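Long-range contact in coclaurine N-methyltransferase (Coptis japonica, PDB 6GKV), which transfers a methyl group from S-adenosyl-L-methionine to the ring nitrogen of coclaurine in alkaloid biosynthesis: residues C94-D105 / H283-R294. Sequence-based numbering, arbitrary orientation.
Sequences CCYFKEDSTTLD and HFSRTNEEWLKR. With F2W (6,7-dimethoxy-2-methyl-1,2,3,4-tetrahydroisoquinolin-2-ium), chain D.
F97 of the loop 94-103 packs against R286 and T287 of helix 281-297, in a methyltransferase with a Rossmann-type core of the CFA/CMAS family; the loop leads into helix 104-118, and F284 and N288 on the helix line the pocket of the bound N-methylheliamine. Two backbone N-H groups of the loop are tied to helix side chains. C95 N donates a hydrogen bond to T287 OG1 at 3.0 Å, and F97 N meets H283 ND1 at 3.1 Å, only 6° out of the imidazole plane. Threonine suits its place because T287 OG1, standing beside its own backbone N (chi1 -65°), can also donate to H283 O one turn back, so the hydroxyl bridges helix and loop. Histidine offers both a ring-edge acceptor and a face: Y96 lies over that face in an offset stack, the planes 14° apart. The F97 ring has R286 CB over one face, 3.9 Å from its centroid, as a CH-pi contact, while T287 OG1 sits at the ring edge. R286 bends in mid-chain, bringing its guanidinium face over F97 CD2, and NH2 makes a weak hydrogen bond to T102 O. With F97 cut back to an alanine, R286 would probably lose the ring it rests on and its guanidinium could drift from T102 O, held then mainly by a long salt bridge to E290. C94, small enough to fit close to the helix, sets its CB over the F284 ring, whose CE2 lies 3.7 Å from CAA of the ligand; C94 N is itself hydrogen-bonded to E198, another residue of that pocket. At the other end, L104, branched and apolar, lays its CB against E290 CB and its CD2 against W291 CD1, and CD2 also comes over the guanidinium face of R294, 3.3 Å from NE.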
loop_
_atom_site.group_PDB
_atom_site.type_symbol
_atom_site.label_atom_id
_atom_site.label_comp_id
_atom_site.label_asym_id
_atom_site.label_seq_id
_atom_site.Cartn_x
_atom_site.Cartn_y
_atom_site.Cartn_z
ATOM N N CYS A 94 -18.761 -11.559 3.257
ATOM C CA CYS A 94 -17.935 -12.255 4.249
ATOM C C CYS A 94 -18.451 -12.202 5.699
ATOM O O CYS A 94 -18.807 -11.146 6.207
ATOM C CB CYS A 94 -16.515 -11.692 4.202
ATOM S SG CYS A 94 -15.352 -12.649 5.153
ATOM N N CYS A 95 -18.514 -13.352 6.354
ATOM C CA CYS A 95 -18.871 -13.387 7.766
ATOM C C CYS A 95 -17.624 -13.631 8.625
ATOM O O CYS A 95 -16.552 -13.941 8.108
ATOM C CB CYS A 95 -19.913 -14.450 8.035
ATOM S SG CYS A 95 -21.381 -14.157 7.084
ATOM N N TYR A 96 -17.767 -13.464 9.933
ATOM C CA TYR A 96 -16.615 -13.495 10.812
ATOM C C TYR A 96 -16.688 -14.647 11.804
ATOM O O TYR A 96 -17.543 -14.671 12.691
ATOM C CB TYR A 96 -16.484 -12.163 11.547
ATOM C CG TYR A 96 -15.127 -11.961 12.151
ATOM C CD1 TYR A 96 -14.874 -12.315 13.472
ATOM C CD2 TYR A 96 -14.090 -11.432 11.401
ATOM C CE1 TYR A 96 -13.633 -12.143 14.030
ATOM C CE2 TYR A 96 -12.838 -11.248 11.954
ATOM C CZ TYR A 96 -12.610 -11.605 13.266
ATOM O OH TYR A 96 -11.360 -11.417 13.812
ATOM N N PHE A 97 -15.785 -15.604 11.635
ATOM C CA PHE A 97 -15.710 -16.760 12.512
ATOM C C PHE A 97 -14.494 -16.614 13.442
ATOM O O PHE A 97 -13.353 -16.801 13.007
ATOM C CB PHE A 97 -15.617 -18.058 11.687
ATOM C CG PHE A 97 -16.784 -18.286 10.746
ATOM C CD1 PHE A 97 -16.859 -17.617 9.529
ATOM C CD2 PHE A 97 -17.782 -19.192 11.062
ATOM C CE1 PHE A 97 -17.909 -17.822 8.659
ATOM C CE2 PHE A 97 -18.845 -19.411 10.192
ATOM C CZ PHE A 97 -18.912 -18.720 8.987
ATOM N N LYS A 98 -14.741 -16.262 14.709
ATOM C CA LYS A 98 -13.661 -16.159 15.691
ATOM C C LYS A 98 -13.248 -17.540 16.211
ATOM O O LYS A 98 -12.057 -17.827 16.329
ATOM C CB LYS A 98 -14.050 -15.235 16.859
ATOM C CG LYS A 98 -13.240 -13.930 16.848
ATOM C CD LYS A 98 -13.465 -12.990 18.044
ATOM C CE LYS A 98 -12.819 -11.619 17.770
ATOM N NZ LYS A 98 -13.767 -10.471 17.886
ATOM N N GLU A 99 -14.216 -18.403 16.497
ATOM C CA GLU A 99 -13.901 -19.740 17.005
ATOM C C GLU A 99 -14.425 -20.878 16.136
ATOM O O GLU A 99 -15.445 -20.748 15.464
ATOM C CB GLU A 99 -14.450 -19.902 18.416
ATOM C CG GLU A 99 -13.824 -18.990 19.426
ATOM C CD GLU A 99 -14.606 -18.971 20.708
ATOM O OE1 GLU A 99 -15.031 -17.874 21.126
ATOM O OE2 GLU A 99 -14.817 -20.059 21.279
ATOM N N ASP A 100 -13.737 -22.011 16.202
ATOM C CA ASP A 100 -14.082 -23.199 15.421
ATOM C C ASP A 100 -15.552 -23.634 15.496
ATOM O O ASP A 100 -16.068 -24.206 14.532
ATOM C CB ASP A 100 -13.186 -24.363 15.845
ATOM C CG ASP A 100 -11.733 -24.132 15.484
ATOM O OD1 ASP A 100 -11.047 -23.354 16.188
ATOM O OD2 ASP A 100 -11.277 -24.721 14.485
ATOM N N SER A 101 -16.231 -23.353 16.608
ATOM C CA SER A 101 -17.657 -23.682 16.717
ATOM C C SER A 101 -18.575 -22.476 16.481
ATOM O O SER A 101 -19.726 -22.456 16.927
ATOM C CB SER A 101 -17.967 -24.281 18.082
ATOM O OG SER A 101 -18.048 -23.262 19.059
ATOM N N THR A 102 -18.071 -21.464 15.789
ATOM C CA THR A 102 -18.923 -20.350 15.413
ATOM C C THR A 102 -19.916 -20.821 14.367
ATOM O O THR A 102 -19.524 -21.426 13.364
ATOM C CB THR A 102 -18.112 -19.170 14.858
ATOM O OG1 THR A 102 -17.167 -18.746 15.840
ATOM C CG2 THR A 102 -19.026 -18.004 14.519
ATOM N N THR A 103 -21.200 -20.565 14.610
ATOM C CA THR A 103 -22.241 -20.861 13.628
ATOM C C THR A 103 -22.276 -19.790 12.527
ATOM O O THR A 103 -21.628 -18.750 12.643
ATOM C CB THR A 103 -23.626 -20.960 14.289
ATOM O OG1 THR A 103 -24.041 -19.668 14.747
ATOM C CG2 THR A 103 -23.586 -21.925 15.474
ATOM N N LEU A 104 -23.007 -20.050 11.451
ATOM C CA LEU A 104 -23.108 -19.068 10.378
ATOM C C LEU A 104 -23.841 -17.836 10.884
ATOM O O LEU A 104 -23.459 -16.700 10.577
ATOM C CB LEU A 104 -23.829 -19.651 9.153
ATOM C CG LEU A 104 -24.155 -18.660 8.022
ATOM C CD1 LEU A 104 -22.899 -18.077 7.397
ATOM C CD2 LEU A 104 -25.046 -19.301 6.949
ATOM N N ASP A 105 -24.897 -18.068 11.659
ATOM C CA ASP A 105 -25.712 -16.981 12.176
ATOM C C ASP A 105 -24.868 -16.073 13.042
ATOM O O ASP A 105 -24.830 -14.866 12.829
ATOM C CB ASP A 105 -26.897 -17.510 12.980
ATOM C CG ASP A 105 -28.110 -17.797 12.117
ATOM O OD1 ASP A 105 -27.950 -18.134 10.922
ATOM O OD2 ASP A 105 -29.233 -17.673 12.651
ATOM N N HIS A 283 -12.153 -16.649 6.957
ATOM C CA HIS A 283 -13.509 -16.216 7.263
ATOM C C HIS A 283 -14.427 -16.323 6.057
ATOM O O HIS A 283 -15.549 -16.847 6.152
ATOM C CB HIS A 283 -13.498 -14.784 7.777
ATOM C CG HIS A 283 -12.671 -14.596 9.005
ATOM N ND1 HIS A 283 -13.147 -14.868 10.270
ATOM C CD2 HIS A 283 -11.408 -14.137 9.168
ATOM C CE1 HIS A 283 -12.213 -14.592 11.159
ATOM N NE2 HIS A 283 -11.150 -14.138 10.518
ATOM N N PHE A 284 -13.978 -15.848 4.906
ATOM C CA PHE A 284 -14.859 -15.980 3.754
ATOM C C PHE A 284 -14.849 -17.422 3.264
ATOM O O PHE A 284 -15.836 -17.906 2.695
ATOM C CB PHE A 284 -14.498 -15.009 2.626
ATOM C CG PHE A 284 -15.664 -14.705 1.724
ATOM C CD1 PHE A 284 -16.935 -15.008 2.151
ATOM C CD2 PHE A 284 -15.515 -14.066 0.511
ATOM C CE1 PHE A 284 -18.033 -14.756 1.374
ATOM C CE2 PHE A 284 -16.643 -13.783 -0.261
ATOM C CZ PHE A 284 -17.901 -14.151 0.168
ATOM N N SER A 285 -13.760 -18.129 3.519
ATOM C CA SER A 285 -13.729 -19.528 3.145
ATOM C C SER A 285 -14.791 -20.260 3.935
ATOM O O SER A 285 -15.568 -21.028 3.374
ATOM C CB SER A 285 -12.354 -20.137 3.381
ATOM O OG SER A 285 -12.313 -21.449 2.844
ATOM N N ARG A 286 -14.848 -19.999 5.235
ATOM C CA ARG A 286 -15.764 -20.739 6.091
ATOM C C ARG A 286 -17.198 -20.335 5.804
ATOM O O ARG A 286 -18.115 -21.161 5.869
ATOM C CB ARG A 286 -15.426 -20.523 7.558
ATOM C CG ARG A 286 -14.240 -21.373 8.046
ATOM C CD ARG A 286 -14.368 -21.696 9.535
ATOM N NE ARG A 286 -15.681 -22.256 9.850
ATOM C CZ ARG A 286 -16.199 -22.317 11.074
ATOM N NH1 ARG A 286 -15.513 -21.842 12.107
ATOM N NH2 ARG A 286 -17.411 -22.837 11.261
ATOM N N THR A 287 -17.380 -19.063 5.473
ATOM C CA THR A 287 -18.684 -18.529 5.094
ATOM C C THR A 287 -19.292 -19.299 3.911
ATOM O O THR A 287 -20.410 -19.778 3.989
ATOM C CB THR A 287 -18.578 -17.023 4.733
ATOM O OG1 THR A 287 -18.197 -16.284 5.894
ATOM C CG2 THR A 287 -19.887 -16.500 4.288
ATOM N N ASN A 288 -18.534 -19.399 2.825
ATOM C CA ASN A 288 -18.953 -20.102 1.637
ATOM C C ASN A 288 -19.199 -21.573 1.920
ATOM O O ASN A 288 -20.028 -22.222 1.248
ATOM C CB ASN A 288 -17.912 -19.974 0.529
ATOM C CG ASN A 288 -17.988 -18.641 -0.211
ATOM O OD1 ASN A 288 -18.826 -18.469 -1.095
ATOM N ND2 ASN A 288 -17.076 -17.720 0.103
ATOM N N GLU A 289 -18.458 -22.100 2.893
ATOM C CA GLU A 289 -18.569 -23.508 3.298
ATOM C C GLU A 289 -19.867 -23.754 4.055
ATOM O O GLU A 289 -20.454 -24.824 3.974
ATOM C CB GLU A 289 -17.364 -23.913 4.171
ATOM C CG GLU A 289 -17.403 -25.328 4.729
ATOM C CD GLU A 289 -16.195 -25.658 5.634
ATOM O OE1 GLU A 289 -15.528 -24.716 6.118
ATOM O OE2 GLU A 289 -15.926 -26.865 5.867
ATOM N N GLU A 290 -20.309 -22.760 4.812
ATOM C CA GLU A 290 -21.518 -22.936 5.599
ATOM C C GLU A 290 -22.732 -22.825 4.684
ATOM O O GLU A 290 -23.751 -23.478 4.908
ATOM C CB GLU A 290 -21.572 -21.920 6.752
ATOM C CG GLU A 290 -20.511 -22.169 7.848
ATOM C CD GLU A 290 -20.742 -23.460 8.634
ATOM O OE1 GLU A 290 -21.890 -23.697 9.068
ATOM O OE2 GLU A 290 -19.773 -24.238 8.830
ATOM N N TRP A 291 -22.591 -21.996 3.654
ATOM C CA TRP A 291 -23.594 -21.835 2.622
ATOM C C TRP A 291 -23.789 -23.149 1.859
ATOM O O TRP A 291 -24.921 -23.593 1.617
ATOM C CB TRP A 291 -23.177 -20.725 1.654
ATOM C CG TRP A 291 -23.309 -19.328 2.184
ATOM C CD1 TRP A 291 -24.035 -18.925 3.265
ATOM C CD2 TRP A 291 -22.695 -18.145 1.647
ATOM N NE1 TRP A 291 -23.915 -17.562 3.434
ATOM C CE2 TRP A 291 -23.094 -17.060 2.454
ATOM C CE3 TRP A 291 -21.839 -17.898 0.560
ATOM C CZ2 TRP A 291 -22.681 -15.749 2.210
ATOM C CZ3 TRP A 291 -21.423 -16.586 0.318
ATOM C CH2 TRP A 291 -21.853 -15.533 1.136
ATOM N N LEU A 292 -22.670 -23.759 1.477
ATOM C CA LEU A 292 -22.688 -25.016 0.739
ATOM C C LEU A 292 -23.353 -26.140 1.543
ATOM O O LEU A 292 -24.177 -26.873 1.006
ATOM C CB LEU A 292 -21.270 -25.405 0.349
ATOM C CG LEU A 292 -21.076 -26.773 -0.294
ATOM C CD1 LEU A 292 -21.811 -26.841 -1.630
ATOM C CD2 LEU A 292 -19.581 -27.097 -0.455
ATOM N N LYS A 293 -23.010 -26.267 2.826
ATOM C CA LYS A 293 -23.682 -27.239 3.706
ATOM C C LYS A 293 -25.187 -27.029 3.694
ATOM O O LYS A 293 -25.952 -27.981 3.757
ATOM C CB LYS A 293 -23.195 -27.135 5.155
ATOM C CG LYS A 293 -21.857 -27.799 5.481
ATOM C CD LYS A 293 -21.439 -27.451 6.924
ATOM C CE LYS A 293 -19.977 -27.764 7.194
ATOM N NZ LYS A 293 -19.471 -27.145 8.472
ATOM N N ARG A 294 -25.603 -25.769 3.633
ATOM C CA ARG A 294 -27.020 -25.450 3.694
ATOM C C ARG A 294 -27.746 -25.809 2.415
ATOM O O ARG A 294 -28.908 -26.174 2.456
ATOM C CB ARG A 294 -27.222 -23.975 4.020
ATOM C CG ARG A 294 -26.969 -23.693 5.475
ATOM C CD ARG A 294 -26.959 -22.212 5.807
ATOM N NE ARG A 294 -26.847 -22.057 7.249
ATOM C CZ ARG A 294 -27.830 -21.635 8.030
ATOM N NH1 ARG A 294 -28.999 -21.284 7.507
ATOM N NH2 ARG A 294 -27.629 -21.544 9.336
HETATM C CAM F2W D . -17.563 -16.863 -3.862
HETATM O OAK F2W D . -16.495 -16.046 -4.394
HETATM C CAB F2W D . -16.821 -14.716 -4.298
HETATM C CAA F2W D . -18.007 -14.255 -3.715
HETATM C CAF F2W D . -18.240 -12.883 -3.685
HETATM C CAJ F2W D . -19.365 -12.333 -3.096
HETATM C CAI F2W D . -19.800 -10.905 -3.558
HETATM N NAH F2W D . -18.630 -10.058 -3.276
HETATM C CAO F2W D . -18.985 -8.806 -3.972
HETATM C CAG F2W D . -17.653 -10.694 -4.164
HETATM C CAE F2W D . -17.294 -12.005 -4.140
HETATM C CAD F2W D . -16.129 -12.463 -4.749
HETATM C CAC F2W D . -15.881 -13.824 -4.788
HETATM O OAL F2W D . -14.770 -14.392 -5.353
HETATM C CAN F2W D . -13.742 -13.534 -5.884
#